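Local structure of [Ribosomal protein bS18]-alanine N-acetyltransferase (Escherichia coli O157:H7, 5ISV) at residues N2-L7 with G81-E86. The protein probably acetylates the N-terminal alanine of ribosomal protein bS18, using acetyl-CoA as the acetyl donor. Sequence-based numbering, arbitrary orientation.
Sequences NTISSL and GRALLE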
loop_
_atom_site.group_PDB
_atom_site.type_symbol
_atom_site.label_atom_id
_atom_site.label_comp_id
_atom_site.label_asym_id
_atom_site.label_seq_id
_atom_site.Cartn_x
_atom_site.Cartn_y
_atom_site.Cartn_z
ATOM N N ASN A 2 -8.299 3.812 -17.142
ATOM C CA ASN A 2 -7.272 3.661 -16.112
ATOM C C ASN A 2 -6.189 2.684 -16.584
ATOM O O ASN A 2 -6.494 1.656 -17.221
ATOM C CB ASN A 2 -7.875 3.141 -14.800
ATOM C CG ASN A 2 -8.996 4.032 -14.230
ATOM O OD1 ASN A 2 -8.862 5.251 -14.119
ATOM N ND2 ASN A 2 -10.098 3.405 -13.817
ATOM N N THR A 3 -4.935 2.983 -16.227
ATOM C CA THR A 3 -3.793 2.151 -16.553
ATOM C C THR A 3 -2.931 2.025 -15.304
ATOM O O THR A 3 -2.652 3.029 -14.684
ATOM C CB THR A 3 -2.961 2.819 -17.635
ATOM O OG1 THR A 3 -3.766 2.907 -18.832
ATOM C CG2 THR A 3 -1.700 2.022 -17.890
ATOM N N ILE A 4 -2.479 0.807 -15.016
ATOM C CA ILE A 4 -1.576 0.561 -13.841
ATOM C C ILE A 4 -0.209 0.215 -14.408
ATOM O O ILE A 4 -0.100 -0.601 -15.331
ATOM C CB ILE A 4 -2.102 -0.536 -12.888
ATOM C CG1 ILE A 4 -3.454 -0.123 -12.287
ATOM C CG2 ILE A 4 -1.074 -0.782 -11.760
ATOM C CD1 ILE A 4 -4.177 -1.191 -11.476
ATOM N N SER A 5 0.830 0.856 -13.871
ATOM C CA SER A 5 2.181 0.588 -14.332
ATOM C C SER A 5 3.162 0.800 -13.179
ATOM O O SER A 5 2.786 1.315 -12.138
ATOM C CB SER A 5 2.572 1.509 -15.499
ATOM O OG SER A 5 2.480 2.892 -15.143
ATOM N N SER A 6 4.418 0.443 -13.414
ATOM C CA SER A 6 5.483 0.725 -12.451
ATOM C C SER A 6 5.589 2.232 -12.167
ATOM O O SER A 6 5.441 3.062 -13.071
ATOM C CB SER A 6 6.819 0.171 -12.944
ATOM O OG SER A 6 7.856 0.532 -12.065
ATOM N N LEU A 7 5.823 2.584 -10.906
ATOM C CA LEU A 7 6.102 3.939 -10.517
ATOM C C LEU A 7 7.635 4.072 -10.611
ATOM O O LEU A 7 8.382 3.463 -9.790
ATOM C CB LEU A 7 5.583 4.235 -9.091
ATOM C CG LEU A 7 5.839 5.644 -8.529
ATOM C CD1 LEU A 7 4.822 6.638 -9.047
ATOM C CD2 LEU A 7 5.866 5.682 -7.009
ATOM N N GLY A 81 -8.225 2.791 -5.468
ATOM C CA GLY A 81 -7.416 2.178 -4.417
ATOM C C GLY A 81 -7.488 0.652 -4.444
ATOM O O GLY A 81 -6.462 -0.014 -4.425
ATOM N N ARG A 82 -8.706 0.089 -4.499
ATOM C CA ARG A 82 -8.889 -1.378 -4.712
ATOM C C ARG A 82 -8.196 -1.876 -5.928
ATOM O O ARG A 82 -7.622 -2.953 -5.896
ATOM C CB ARG A 82 -10.348 -1.814 -4.902
ATOM C CG ARG A 82 -11.109 -2.011 -3.671
ATOM C CD ARG A 82 -12.568 -2.292 -3.971
ATOM N NE ARG A 82 -13.321 -2.411 -2.752
ATOM C CZ ARG A 82 -13.464 -3.542 -2.043
ATOM N NH1 ARG A 82 -12.918 -4.686 -2.447
ATOM N NH2 ARG A 82 -14.167 -3.511 -0.931
ATOM N N ALA A 83 -8.362 -1.155 -7.050
ATOM C CA ALA A 83 -7.775 -1.651 -8.289
ATOM C C ALA A 83 -6.264 -1.787 -8.111
ATOM O O ALA A 83 -5.681 -2.764 -8.553
ATOM C CB ALA A 83 -8.134 -0.752 -9.484
ATOM N N LEU A 84 -5.669 -0.773 -7.501
ATOM C CA LEU A 84 -4.244 -0.724 -7.348
ATOM C C LEU A 84 -3.760 -1.823 -6.337
ATOM O O LEU A 84 -2.804 -2.557 -6.617
ATOM C CB LEU A 84 -3.884 0.676 -6.905
ATOM C CG LEU A 84 -2.417 1.025 -6.895
ATOM C CD1 LEU A 84 -1.715 0.758 -8.209
ATOM C CD2 LEU A 84 -2.236 2.496 -6.497
ATOM N N LEU A 85 -4.503 -2.010 -5.256
ATOM C CA LEU A 85 -4.198 -3.059 -4.289
ATOM C C LEU A 85 -4.347 -4.439 -4.881
ATOM O O LEU A 85 -3.512 -5.285 -4.695
ATOM C CB LEU A 85 -5.096 -2.910 -3.099
ATOM C CG LEU A 85 -4.683 -1.760 -2.202
ATOM C CD1 LEU A 85 -5.889 -1.386 -1.351
ATOM C CD2 LEU A 85 -3.440 -2.064 -1.327
ATOM N N GLU A 86 -5.415 -4.670 -5.645
ATOM C CA GLU A 86 -5.602 -5.942 -6.311
ATOM C C GLU A 86 -4.453 -6.289 -7.281
ATOM O O GLU A 86 -3.984 -7.441 -7.327
ATOM C CB GLU A 86 -7.014 -5.978 -6.980
ATOM C CG GLU A 86 -8.166 -6.015 -5.934
ATOM C CD GLU A 86 -9.605 -5.751 -6.430
ATOM O OE1 GLU A 86 -9.804 -5.165 -7.524
ATOM O OE2 GLU A 86 -10.568 -6.109 -5.689
#
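Within 2-7, Ile4 alone touches 81-86, and its two branches divide the work between Leu84 and Ala83. The methyl CG2 meets one delta methyl of Leu84, with Ile4 CG2 3.9 Å from Leu84 CD1. Leu84 starts out along the flank of the helix, but its CG is anti to the backbone N (chi1 -170°), and with chi2 at 53° the two torsions together bring CD1 to Ile4 CG2. This is the inner, more buried half: Leu84 is buried, resting also on Phe43 of strand 43-47 and on Ala53 and Ala55 of strand 50-60, while Ile4 leans on Leu45. The layout is that of the GNAT fold, in which helix 80-94, following strand 63-71, lies over one face of the mixed sheet; here the helix reaches the first strand, at the margin of that sheet. Leu84 also sits about 5 Å, side chain to side chain, from Ile69, a predicted acetyl-CoA-binding residue. Toward Ala83 the contact is less covered: its methyl points to the strand, yet Ala83 CB stays 4.5 Å from Ile4 CD1, and both residues remain partly exposed. The extended Ile4 branch (chi2 172°) still brings CD1 close to the helix backbone, 3.6 Å from Ala83 O, a van der Waals contact of a methyl with a carbonyl oxygen. No hydrogen bond joins 2-7 to 81-86; their nearest CA atoms, those of Ile4 and Leu84, are 7.1 Å apart.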